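Local coordinates for protein tryptophan synthase alpha chain (Aquifex aeolicus, PDB 2EKC) that probably cleaves indoleglycerol phosphate to indole and glyceraldehyde 3-phosphate, as the alpha subunit of tryptophan synthase in the last step of tryptophan biosynthesis, at residues D6-L11 against E16-S21; Y30-K35 against K244-L249; E192-K197 against G225-G230; E200-E203 against P208-V211. One frame throughout, in Å; residues are numbered along the deposited sequence.

How the interactions relate
Interactions 1, 3 and 4 cluster on one part of the barrel, while interaction 2 stands apart. Centres of interactions 3 and 4 are 7 Å apart: both use helix 192-204, and Asp229 OD2 joins them by a salt bridge to Arg202 NH1 (2.9 Å). Interaction 1 meets both, through the probable hydrogen bond of Ala18 N to Asp229 O (2.9 Å) and through Phe8 CD2 against Pro208 CG (3.6 Å). Interaction 2, between the helices 30-42 and 246-258, lies with its centre 23 Å from that of interaction 1 and 32 Å from that of interaction 4. The side chains of Phe8 and Val209 are about 10 and 11 Å from that of Glu49, a predicted proton acceptor.

Interaction 1 of 4, residues D6-L11 against E16-S21; sequences DKFTEL and EKALVS
Leu11 presses its CD1 methyl on the CB of Ala18 at 3.3 Å, tighter than usual for two carbons. Its other methyl, CD2, faces the Glu16 side chain, lying 3.8 Å from Glu16 OE1 and almost as near to CB, so the forked leucine tip spans residues before and at the start of the strand. The Leu11 and Glu16 side chains cross at about a right angle. Phe8, one helical turn earlier, has CG beside its backbone N (chi1 -85°), and the ring reaches Ala18 CB obliquely through CE1 at 3.8 Å. Ala18 thus has a leucine methyl and an aromatic ring meeting on one small CB. Helix 3-14 precedes the first strand of this TIM barrel, and Phe8 also touches Ile47 of the adjacent strand 47-51, and Pro208 and Val210 at the start of strand 209-212. The turn between helix and strand is closed by Glu16 N donating to Leu11 O, 2.9 Å and close to straight at 165°, although the donor sits above the carbonyl plane. Beyond CG the Glu16 chain is extended, and its carboxylate forms salt bridges with Arg261 through OE2 and with Lys257 through OE1.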
loop_
_atom_site.group_PDB
_atom_site.type_symbol
_atom_site.label_atom_id
_atom_site.label_comp_id
_atom_site.label_asym_id
_atom_site.label_seq_id
_atom_site.Cartn_x
_atom_site.Cartn_y
_atom_site.Cartn_z
ATOM N N ASP A 6 -6.042 -8.306 11.676
ATOM C CA ASP A 6 -6.134 -7.777 13.035
ATOM C C ASP A 6 -6.427 -6.278 13.000
ATOM O O ASP A 6 -7.272 -5.782 13.743
ATOM C CB ASP A 6 -4.834 -7.992 13.818
ATOM C CG ASP A 6 -4.511 -9.461 14.048
ATOM O OD1 ASP A 6 -5.433 -10.299 14.016
ATOM O OD2 ASP A 6 -3.323 -9.770 14.280
ATOM N N LYS A 7 -5.723 -5.556 12.135
ATOM C CA LYS A 7 -5.913 -4.110 12.042
ATOM C C LYS A 7 -7.326 -3.711 11.639
ATOM O O LYS A 7 -7.914 -2.813 12.240
ATOM C CB LYS A 7 -4.912 -3.497 11.061
ATOM C CG LYS A 7 -5.025 -1.977 10.945
ATOM C CD LYS A 7 -4.812 -1.280 12.293
ATOM C CE LYS A 7 -3.399 -1.489 12.817
ATOM N NZ LYS A 7 -3.177 -0.810 14.128
ATOM N N PHE A 8 -7.871 -4.356 10.615
ATOM C CA PHE A 8 -9.222 -4.027 10.171
ATOM C C PHE A 8 -10.260 -4.382 11.236
ATOM O O PHE A 8 -11.274 -3.700 11.386
ATOM C CB PHE A 8 -9.535 -4.726 8.844
ATOM C CG PHE A 8 -9.046 -3.965 7.637
ATOM C CD1 PHE A 8 -9.590 -2.721 7.321
ATOM C CD2 PHE A 8 -8.036 -4.479 6.829
ATOM C CE1 PHE A 8 -9.138 -1.997 6.218
ATOM C CE2 PHE A 8 -7.573 -3.762 5.718
ATOM C CZ PHE A 8 -8.127 -2.520 5.414
ATOM N N THR A 9 -10.005 -5.447 11.984
ATOM C CA THR A 9 -10.925 -5.831 13.046
ATOM C C THR A 9 -10.859 -4.751 14.123
ATOM O O THR A 9 -11.874 -4.365 14.705
ATOM C CB THR A 9 -10.534 -7.196 13.640
ATOM O OG1 THR A 9 -10.730 -8.202 12.645
ATOM C CG2 THR A 9 -11.380 -7.521 14.867
ATOM N N GLU A 10 -9.653 -4.260 14.377
ATOM C CA GLU A 10 -9.450 -3.210 15.366
ATOM C C GLU A 10 -10.152 -1.924 14.933
ATOM O O GLU A 10 -10.875 -1.303 15.716
ATOM C CB GLU A 10 -7.948 -2.944 15.551
ATOM C CG GLU A 10 -7.622 -1.645 16.275
ATOM C CD GLU A 10 -6.126 -1.403 16.409
ATOM O OE1 GLU A 10 -5.380 -1.716 15.457
ATOM O OE2 GLU A 10 -5.695 -0.885 17.460
ATOM N N LEU A 11 -9.941 -1.525 13.683
ATOM C CA LEU A 11 -10.552 -0.301 13.178
ATOM C C LEU A 11 -12.069 -0.367 13.248
ATOM O O LEU A 11 -12.726 0.612 13.605
ATOM C CB LEU A 11 -10.102 -0.039 11.739
ATOM C CG LEU A 11 -8.624 0.343 11.598
ATOM C CD1 LEU A 11 -8.207 0.262 10.143
ATOM C CD2 LEU A 11 -8.407 1.749 12.150
ATOM N N GLU A 16 -13.647 3.160 12.641
ATOM C CA GLU A 16 -12.768 3.921 11.765
ATOM C C GLU A 16 -12.484 3.205 10.448
ATOM O O GLU A 16 -12.635 1.986 10.335
ATOM C CB GLU A 16 -11.430 4.172 12.460
ATOM C CG GLU A 16 -11.482 5.089 13.659
ATOM C CD GLU A 16 -10.102 5.349 14.226
ATOM O OE1 GLU A 16 -9.117 5.213 13.468
ATOM O OE2 GLU A 16 -9.999 5.698 15.420
ATOM N N LYS A 17 -12.077 3.986 9.454
ATOM C CA LYS A 17 -11.693 3.446 8.159
ATOM C C LYS A 17 -10.172 3.543 8.199
ATOM O O LYS A 17 -9.620 4.396 8.904
ATOM C CB LYS A 17 -12.238 4.299 7.012
ATOM C CG LYS A 17 -13.743 4.513 7.052
ATOM C CD LYS A 17 -14.502 3.206 7.164
ATOM C CE LYS A 17 -16.001 3.461 7.202
ATOM N NZ LYS A 17 -16.767 2.219 7.477
ATOM N N ALA A 18 -9.495 2.681 7.456
ATOM C CA ALA A 18 -8.039 2.679 7.458
ATOM C C ALA A 18 -7.410 3.735 6.564
ATOM O O ALA A 18 -7.934 4.057 5.499
ATOM C CB ALA A 18 -7.526 1.302 7.042
ATOM N N LEU A 19 -6.293 4.289 7.021
ATOM C CA LEU A 19 -5.541 5.245 6.222
ATOM C C LEU A 19 -4.288 4.476 5.826
ATOM O O LEU A 19 -3.524 4.034 6.690
ATOM C CB LEU A 19 -5.132 6.483 7.022
ATOM C CG LEU A 19 -4.088 7.339 6.280
ATOM C CD1 LEU A 19 -4.622 7.739 4.906
ATOM C CD2 LEU A 19 -3.738 8.572 7.093
ATOM N N VAL A 20 -4.103 4.284 4.526
ATOM C CA VAL A 20 -2.938 3.575 4.010
ATOM C C VAL A 20 -2.009 4.636 3.429
ATOM O O VAL A 20 -2.378 5.318 2.476
ATOM C CB VAL A 20 -3.352 2.587 2.899
ATOM C CG1 VAL A 20 -2.141 1.853 2.370
ATOM C CG2 VAL A 20 -4.374 1.604 3.438
ATOM N N SER A 21 -0.820 4.786 4.009
ATOM C CA SER A 21 0.135 5.787 3.542
ATOM C C SER A 21 1.257 5.157 2.735
ATOM O O SER A 21 1.847 4.149 3.137
ATOM C CB SER A 21 0.718 6.560 4.728
ATOM O OG SER A 21 -0.316 7.192 5.460
#

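Interaction 2 of 4, residues Y30-K35 against K244-L249; sequences YETSLK and KKIEDL
Lys244, with the positive phi (56°) of a left-handed backbone conformation, meets Thr32 with the methylenes of its chain instead of its charge. Its CG rests 3.7 Å from Thr32 CG2, and farther along CE passes 3.9 Å from Thr32 OG1, so that the extended lysine chain crosses the threonine at about a right angle. The methyl of Thr32 lies anti to its backbone N (chi1 -57° places OG1 beside that N), which sets CG2 against the Lys244 chain. Positive phi at Lys244 marks the C-prime position of a Schellman motif ending helix 235-242; Lys245 then occupies the N-cap position of helix 246-258. Ile246, on the first turn of that helix, points at helix 30-42 and makes looser contacts: its CD1 is 4.3 Å from Thr32 O, and its CG2 is the same distance from Lys35 O. In this TIM barrel the contact joins the helix after the first strand to the last helix of the chain, where the ring of outer helices closes on itself. Ile246 also touches Glu39, and Leu249 reaches Ala36 and Val40 on the same helix. No hydrogen bond or salt bridge spans the two segments, and neither lysine charge is used across the contact; the segments are held by loose van der Waals contact of aliphatic carbons with a methyl, a hydroxyl oxygen and backbone carbonyls.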
loop_
_atom_site.group_PDB
_atom_site.type_symbol
_atom_site.label_atom_id
_atom_site.label_comp_id
_atom_site.label_asym_id
_atom_site.label_seq_id
_atom_site.Cartn_x
_atom_site.Cartn_y
_atom_site.Cartn_z
ATOM N N TYR A 30 17.674 8.617 1.845
ATOM C CA TYR A 30 17.312 7.634 2.866
ATOM C C TYR A 30 16.903 8.248 4.202
ATOM O O TYR A 30 15.810 7.981 4.695
ATOM C CB TYR A 30 18.450 6.636 3.111
ATOM C CG TYR A 30 18.031 5.481 4.004
ATOM C CD1 TYR A 30 17.400 4.357 3.472
ATOM C CD2 TYR A 30 18.218 5.538 5.384
ATOM C CE1 TYR A 30 16.964 3.315 4.295
ATOM C CE2 TYR A 30 17.782 4.504 6.218
ATOM C CZ TYR A 30 17.157 3.398 5.665
ATOM O OH TYR A 30 16.716 2.382 6.483
ATOM N N GLU A 31 17.779 9.066 4.784
ATOM C CA GLU A 31 17.502 9.697 6.077
ATOM C C GLU A 31 16.166 10.443 6.112
ATOM O O GLU A 31 15.354 10.230 7.012
ATOM C CB GLU A 31 18.632 10.658 6.452
ATOM C CG GLU A 31 18.419 11.349 7.795
ATOM C CD GLU A 31 19.585 12.242 8.199
ATOM O OE1 GLU A 31 19.951 13.142 7.412
ATOM O OE2 GLU A 31 20.130 12.046 9.309
ATOM N N THR A 32 15.944 11.314 5.133
ATOM C CA THR A 32 14.703 12.075 5.064
ATOM C C THR A 32 13.490 11.155 4.921
ATOM O O THR A 32 12.467 11.374 5.565
ATOM C CB THR A 32 14.728 13.064 3.884
ATOM O OG1 THR A 32 15.858 13.935 4.015
ATOM C CG2 THR A 32 13.451 13.898 3.854
ATOM N N SER A 33 13.603 10.120 4.089
ATOM C CA SER A 33 12.488 9.195 3.901
ATOM C C SER A 33 12.165 8.454 5.195
ATOM O O SER A 33 11.005 8.172 5.489
ATOM C CB SER A 33 12.789 8.190 2.774
ATOM O OG SER A 33 13.714 7.187 3.163
ATOM N N LEU A 34 13.188 8.141 5.978
ATOM C CA LEU A 34 12.962 7.440 7.237
ATOM C C LEU A 34 12.198 8.342 8.200
ATOM O O LEU A 34 11.293 7.890 8.895
ATOM C CB LEU A 34 14.290 7.016 7.858
ATOM C CG LEU A 34 14.222 6.280 9.197
ATOM C CD1 LEU A 34 13.395 5.004 9.061
ATOM C CD2 LEU A 34 15.639 5.957 9.654
ATOM N N LYS A 35 12.553 9.623 8.233
ATOM C CA LYS A 35 11.860 10.561 9.107
ATOM C C LYS A 35 10.406 10.674 8.662
ATOM O O LYS A 35 9.496 10.711 9.489
ATOM C CB LYS A 35 12.546 11.932 9.069
ATOM C CG LYS A 35 13.949 11.907 9.651
ATOM C CD LYS A 35 14.643 13.257 9.527
ATOM C CE LYS A 35 16.078 13.161 10.031
ATOM N NZ LYS A 35 16.837 14.427 9.844
ATOM N N LYS A 244 11.330 17.974 2.190
ATOM C CA LYS A 244 11.634 17.712 3.593
ATOM C C LYS A 244 10.669 18.438 4.535
ATOM O O LYS A 244 11.052 18.850 5.630
ATOM C CB LYS A 244 13.080 18.127 3.902
ATOM C CG LYS A 244 14.107 17.465 2.995
ATOM C CD LYS A 244 15.517 17.944 3.289
ATOM C CE LYS A 244 16.512 17.350 2.301
ATOM N NZ LYS A 244 17.894 17.857 2.524
ATOM N N LYS A 245 9.419 18.593 4.107
ATOM C CA LYS A 245 8.408 19.262 4.924
ATOM C C LYS A 245 7.729 18.220 5.802
ATOM O O LYS A 245 6.553 17.891 5.623
ATOM C CB LYS A 245 7.397 19.975 4.019
ATOM C CG LYS A 245 8.019 21.141 3.252
ATOM C CD LYS A 245 7.130 21.657 2.110
ATOM C CE LYS A 245 5.928 22.439 2.619
ATOM N NZ LYS A 245 5.183 23.084 1.498
ATOM N N ILE A 246 8.498 17.712 6.761
ATOM C CA ILE A 246 8.051 16.671 7.676
ATOM C C ILE A 246 6.885 17.064 8.575
ATOM O O ILE A 246 5.962 16.272 8.786
ATOM C CB ILE A 246 9.224 16.188 8.559
ATOM C CG1 ILE A 246 10.422 15.822 7.672
ATOM C CG2 ILE A 246 8.792 14.997 9.407
ATOM C CD1 ILE A 246 10.091 14.865 6.537
ATOM N N GLU A 247 6.921 18.281 9.108
ATOM C CA GLU A 247 5.845 18.727 9.982
ATOM C C GLU A 247 4.533 18.833 9.218
ATOM O O GLU A 247 3.484 18.453 9.730
ATOM C CB GLU A 247 6.181 20.078 10.618
ATOM C CG GLU A 247 5.167 20.501 11.674
ATOM C CD GLU A 247 5.462 21.867 12.262
ATOM O OE1 GLU A 247 6.585 22.074 12.765
ATOM O OE2 GLU A 247 4.566 22.733 12.223
ATOM N N ASP A 248 4.590 19.352 7.994
ATOM C CA ASP A 248 3.387 19.488 7.173
ATOM C C ASP A 248 2.862 18.117 6.770
ATOM O O ASP A 248 1.654 17.927 6.611
ATOM C CB ASP A 248 3.674 20.313 5.914
ATOM C CG ASP A 248 3.983 21.770 6.229
ATOM O OD1 ASP A 248 3.178 22.413 6.932
ATOM O OD2 ASP A 248 5.030 22.272 5.768
ATOM N N LEU A 249 3.772 17.164 6.598
ATOM C CA LEU A 249 3.392 15.800 6.230
ATOM C C LEU A 249 2.588 15.168 7.367
ATOM O O LEU A 249 1.539 14.559 7.144
ATOM C CB LEU A 249 4.647 14.963 5.948
ATOM C CG LEU A 249 4.445 13.470 5.673
ATOM C CD1 LEU A 249 3.581 13.277 4.433
ATOM C CD2 LEU A 249 5.803 12.805 5.489
#

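Interaction 3 of 4, residues E192-K197 against G225-G230; sequences ERIKKK and GSFADG
Phe227 lays one face of its ring against Lys195, whose CB stands 3.9 Å from the ring centroid and only 8° off the normal, a CH-pi contact. In the TIM barrel this joins the outer helix 192-204 to the loop that leads from helix 218-225 into the last strand, 230-233. The lysine chain continues over the same ring: CG is 3.8 Å from Phe227 CD2 and CD follows, still nearest CD2, while Lys195 CA approaches CE1 at 3.8 Å. With CG anti to the backbone N (chi1 -179°), the Lys195 chain runs out past the ring before bending at chi4, and its NZ forms a salt bridge with Glu199 on the same helix. Phe227 takes the less common chi1 of 64°, its CG between the backbone N and carbonyl carbon, which lays the ring against Lys195. At the far end of the ring, CZ meets the buried Ile194 through its CG2 at 4.0 Å, obliquely; Ile194 itself leans on Phe176 of strand 174-177. Replacing Phe227 with a serine would probably open a gap between loop and helix and leave the methylenes of Lys195 and the CG2 of Ile194 without the ring they pack on. The backbone of the same residue is anchored separately: Phe227 O accepts a hydrogen bond from NH2 of Arg202.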
loop_
_atom_site.group_PDB
_atom_site.type_symbol
_atom_site.label_atom_id
_atom_site.label_comp_id
_atom_site.label_asym_id
_atom_site.label_seq_id
_atom_site.Cartn_x
_atom_site.Cartn_y
_atom_site.Cartn_z
ATOM N N GLU A 192 -18.542 8.143 -8.440
ATOM C CA GLU A 192 -19.735 7.330 -8.656
ATOM C C GLU A 192 -19.425 5.962 -9.256
ATOM O O GLU A 192 -20.031 4.956 -8.881
ATOM C CB GLU A 192 -20.710 8.078 -9.569
ATOM C CG GLU A 192 -22.058 7.397 -9.755
ATOM C CD GLU A 192 -22.801 7.200 -8.446
ATOM O OE1 GLU A 192 -22.788 8.124 -7.606
ATOM O OE2 GLU A 192 -23.409 6.126 -8.260
ATOM N N ARG A 193 -18.479 5.922 -10.185
ATOM C CA ARG A 193 -18.126 4.674 -10.851
ATOM C C ARG A 193 -17.456 3.629 -9.957
ATOM O O ARG A 193 -17.833 2.455 -9.977
ATOM C CB ARG A 193 -17.233 4.966 -12.051
ATOM C CG ARG A 193 -16.992 3.765 -12.939
ATOM C CD ARG A 193 -16.575 4.216 -14.316
ATOM N NE ARG A 193 -16.503 3.101 -15.249
ATOM C CZ ARG A 193 -16.496 3.240 -16.569
ATOM N NH1 ARG A 193 -16.561 4.450 -17.112
ATOM N NH2 ARG A 193 -16.420 2.168 -17.343
ATOM N N ILE A 194 -16.461 4.044 -9.184
ATOM C CA ILE A 194 -15.773 3.102 -8.308
ATOM C C ILE A 194 -16.680 2.732 -7.136
ATOM O O ILE A 194 -16.627 1.611 -6.622
ATOM C CB ILE A 194 -14.438 3.687 -7.780
ATOM C CG1 ILE A 194 -13.749 2.672 -6.859
ATOM C CG2 ILE A 194 -14.689 4.992 -7.039
ATOM C CD1 ILE A 194 -13.443 1.327 -7.516
ATOM N N LYS A 195 -17.520 3.677 -6.726
ATOM C CA LYS A 195 -18.448 3.443 -5.627
ATOM C C LYS A 195 -19.415 2.319 -5.999
ATOM O O LYS A 195 -19.646 1.396 -5.212
ATOM C CB LYS A 195 -19.225 4.723 -5.314
ATOM C CG LYS A 195 -20.215 4.589 -4.169
ATOM C CD LYS A 195 -20.785 5.943 -3.785
ATOM C CE LYS A 195 -21.811 5.811 -2.676
ATOM N NZ LYS A 195 -22.984 5.000 -3.111
ATOM N N LYS A 196 -19.976 2.397 -7.200
ATOM C CA LYS A 196 -20.901 1.374 -7.666
ATOM C C LYS A 196 -20.198 0.027 -7.807
ATOM O O LYS A 196 -20.782 -1.018 -7.533
ATOM C CB LYS A 196 -21.514 1.782 -9.009
ATOM C CG LYS A 196 -22.589 2.862 -8.901
ATOM C CD LYS A 196 -23.829 2.335 -8.172
ATOM C CE LYS A 196 -24.946 3.366 -8.157
ATOM N NZ LYS A 196 -26.164 2.872 -7.455
ATOM N N LYS A 197 -18.943 0.055 -8.236
ATOM C CA LYS A 197 -18.187 -1.177 -8.399
ATOM C C LYS A 197 -17.965 -1.831 -7.042
ATOM O O LYS A 197 -18.051 -3.053 -6.909
ATOM C CB LYS A 197 -16.836 -0.895 -9.056
ATOM C CG LYS A 197 -16.006 -2.142 -9.314
ATOM C CD LYS A 197 -16.238 -2.709 -10.702
ATOM C CE LYS A 197 -17.664 -3.161 -10.912
ATOM N NZ LYS A 197 -17.915 -3.551 -12.329
ATOM N N GLY A 225 -14.022 7.042 2.113
ATOM C CA GLY A 225 -14.193 6.243 3.309
ATOM C C GLY A 225 -15.647 5.941 3.611
ATOM O O GLY A 225 -15.948 5.048 4.408
ATOM N N SER A 226 -16.555 6.679 2.980
ATOM C CA SER A 226 -17.981 6.465 3.202
ATOM C C SER A 226 -18.430 5.143 2.588
ATOM O O SER A 226 -19.453 4.591 2.991
ATOM C CB SER A 226 -18.807 7.605 2.597
ATOM O OG SER A 226 -18.863 7.497 1.185
ATOM N N PHE A 227 -17.675 4.639 1.615
ATOM C CA PHE A 227 -18.036 3.375 0.977
ATOM C C PHE A 227 -16.929 2.317 0.951
ATOM O O PHE A 227 -17.194 1.148 0.676
ATOM C CB PHE A 227 -18.580 3.626 -0.444
ATOM C CG PHE A 227 -17.579 4.213 -1.401
ATOM C CD1 PHE A 227 -16.659 3.402 -2.058
ATOM C CD2 PHE A 227 -17.580 5.578 -1.674
ATOM C CE1 PHE A 227 -15.761 3.941 -2.970
ATOM C CE2 PHE A 227 -16.685 6.124 -2.583
ATOM C CZ PHE A 227 -15.775 5.305 -3.233
ATOM N N ALA A 228 -15.694 2.713 1.242
ATOM C CA ALA A 228 -14.588 1.756 1.268
ATOM C C ALA A 228 -14.175 1.535 2.723
ATOM O O ALA A 228 -14.589 2.282 3.609
ATOM C CB ALA A 228 -13.408 2.291 0.465
ATOM N N ASP A 229 -13.362 0.512 2.972
ATOM C CA ASP A 229 -12.906 0.233 4.330
ATOM C C ASP A 229 -11.631 1.013 4.619
ATOM O O ASP A 229 -11.128 1.027 5.746
ATOM C CB ASP A 229 -12.669 -1.263 4.497
ATOM C CG ASP A 229 -13.912 -2.072 4.198
ATOM O OD1 ASP A 229 -14.915 -1.877 4.909
ATOM O OD2 ASP A 229 -13.893 -2.886 3.249
ATOM N N GLY A 230 -11.117 1.678 3.590
ATOM C CA GLY A 230 -9.913 2.468 3.753
ATOM C C GLY A 230 -9.528 3.217 2.494
ATOM O O GLY A 230 -10.039 2.943 1.404
#

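Interaction 4 of 4, residues E200-E203 against P208-V211; sequences EYRE and PVVV
Val209 is met by two side chains of helix 192-204, Tyr201 and Arg202. Tyr201 brings CE2 to 3.7 Å from Val209 CB, obliquely, with CG1 almost as near, while its hydroxyl passes 3.6 Å from Pro208 O without a hydrogen bond being formed there. Arg202 lies over the same CG1 methyl with one face of its guanidinium: NH2 is 3.9 Å away, and the methyl is offset toward the rim of the flat group. Val209 CG1 sits between its backbone N and carbonyl carbon (chi1 56°), which brings this methyl within contact of both the phenol ring and the guanidinium. Here a helix on the outside of the TIM barrel packs against strand 209-212, the strand that directly follows it in the chain. The phenol is positioned by hydrogen bonds of OH with Lys207 O and Thr174 OG1, and its ring meets Phe176 edge-to-face. A leucine in place of Tyr201 would probably leave Lys207 O and Thr174 OG1 without their hydroxyl mate and deprive Phe176 of its ring neighbour. Arg202 bends at chi2 (-61°) and is fixed by a salt bridge from NH1 to Asp229 OD2. That Asp229 oxygen also accepts from Val209 N, tying the strand start and the arginine to one carboxylate.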
loop_
_atom_site.group_PDB
_atom_site.type_symbol
_atom_site.label_atom_id
_atom_site.label_comp_id
_atom_site.label_asym_id
_atom_site.label_seq_id
_atom_site.Cartn_x
_atom_site.Cartn_y
_atom_site.Cartn_z
ATOM N N GLU A 200 -20.945 -3.674 -5.813
ATOM C CA GLU A 200 -21.034 -4.991 -6.445
ATOM C C GLU A 200 -20.103 -5.921 -5.686
ATOM O O GLU A 200 -20.460 -7.049 -5.342
ATOM C CB GLU A 200 -20.573 -4.939 -7.903
ATOM C CG GLU A 200 -21.621 -4.502 -8.903
ATOM C CD GLU A 200 -21.152 -4.689 -10.336
ATOM O OE1 GLU A 200 -20.330 -3.876 -10.806
ATOM O OE2 GLU A 200 -21.597 -5.661 -10.987
ATOM N N TYR A 201 -18.892 -5.429 -5.443
ATOM C CA TYR A 201 -17.872 -6.179 -4.722
ATOM C C TYR A 201 -18.433 -6.649 -3.381
ATOM O O TYR A 201 -18.239 -7.799 -2.990
ATOM C CB TYR A 201 -16.645 -5.288 -4.503
ATOM C CG TYR A 201 -15.593 -5.847 -3.569
ATOM C CD1 TYR A 201 -14.600 -6.712 -4.030
ATOM C CD2 TYR A 201 -15.577 -5.485 -2.224
ATOM C CE1 TYR A 201 -13.607 -7.198 -3.167
ATOM C CE2 TYR A 201 -14.596 -5.961 -1.357
ATOM C CZ TYR A 201 -13.615 -6.812 -1.832
ATOM O OH TYR A 201 -12.634 -7.250 -0.974
ATOM N N ARG A 202 -19.134 -5.757 -2.688
ATOM C CA ARG A 202 -19.722 -6.083 -1.388
ATOM C C ARG A 202 -20.648 -7.284 -1.496
ATOM O O ARG A 202 -20.719 -8.109 -0.586
ATOM C CB ARG A 202 -20.518 -4.898 -0.840
ATOM C CG ARG A 202 -19.695 -3.650 -0.560
ATOM C CD ARG A 202 -18.626 -3.915 0.474
ATOM N NE ARG A 202 -18.001 -2.676 0.931
ATOM C CZ ARG A 202 -17.005 -2.627 1.809
ATOM N NH1 ARG A 202 -16.519 -3.749 2.325
ATOM N NH2 ARG A 202 -16.491 -1.458 2.165
ATOM N N GLU A 203 -21.362 -7.356 -2.613
ATOM C CA GLU A 203 -22.304 -8.436 -2.886
ATOM C C GLU A 203 -21.596 -9.780 -3.019
ATOM O O GLU A 203 -22.143 -10.824 -2.662
ATOM C CB GLU A 203 -23.053 -8.157 -4.200
ATOM C CG GLU A 203 -23.896 -6.885 -4.218
ATOM C CD GLU A 203 -24.464 -6.578 -5.600
ATOM O OE1 GLU A 203 -25.067 -7.483 -6.216
ATOM O OE2 GLU A 203 -24.314 -5.431 -6.071
ATOM N N PRO A 208 -12.108 -6.802 3.412
ATOM C CA PRO A 208 -11.969 -5.344 3.340
ATOM C C PRO A 208 -11.370 -4.861 2.026
ATOM O O PRO A 208 -10.582 -5.565 1.386
ATOM C CB PRO A 208 -11.088 -5.013 4.548
ATOM C CG PRO A 208 -10.326 -6.287 4.794
ATOM C CD PRO A 208 -11.374 -7.343 4.572
ATOM N N VAL A 209 -11.758 -3.659 1.619
ATOM C CA VAL A 209 -11.259 -3.092 0.381
ATOM C C VAL A 209 -10.822 -1.652 0.588
ATOM O O VAL A 209 -11.524 -0.873 1.230
ATOM C CB VAL A 209 -12.339 -3.152 -0.739
ATOM C CG1 VAL A 209 -13.622 -2.463 -0.283
ATOM C CG2 VAL A 209 -11.812 -2.494 -2.011
ATOM N N VAL A 210 -9.643 -1.313 0.071
ATOM C CA VAL A 210 -9.129 0.045 0.170
ATOM C C VAL A 210 -9.121 0.635 -1.238
ATOM O O VAL A 210 -8.912 -0.081 -2.222
ATOM C CB VAL A 210 -7.695 0.091 0.781
ATOM C CG1 VAL A 210 -7.731 -0.398 2.225
ATOM C CG2 VAL A 210 -6.739 -0.749 -0.038
ATOM N N VAL A 211 -9.368 1.934 -1.332
ATOM C CA VAL A 211 -9.421 2.612 -2.621
ATOM C C VAL A 211 -8.378 3.718 -2.696
ATOM O O VAL A 211 -8.240 4.516 -1.770
ATOM C CB VAL A 211 -10.828 3.206 -2.851
ATOM C CG1 VAL A 211 -10.852 4.062 -4.105
ATOM C CG2 VAL A 211 -11.839 2.075 -2.962
#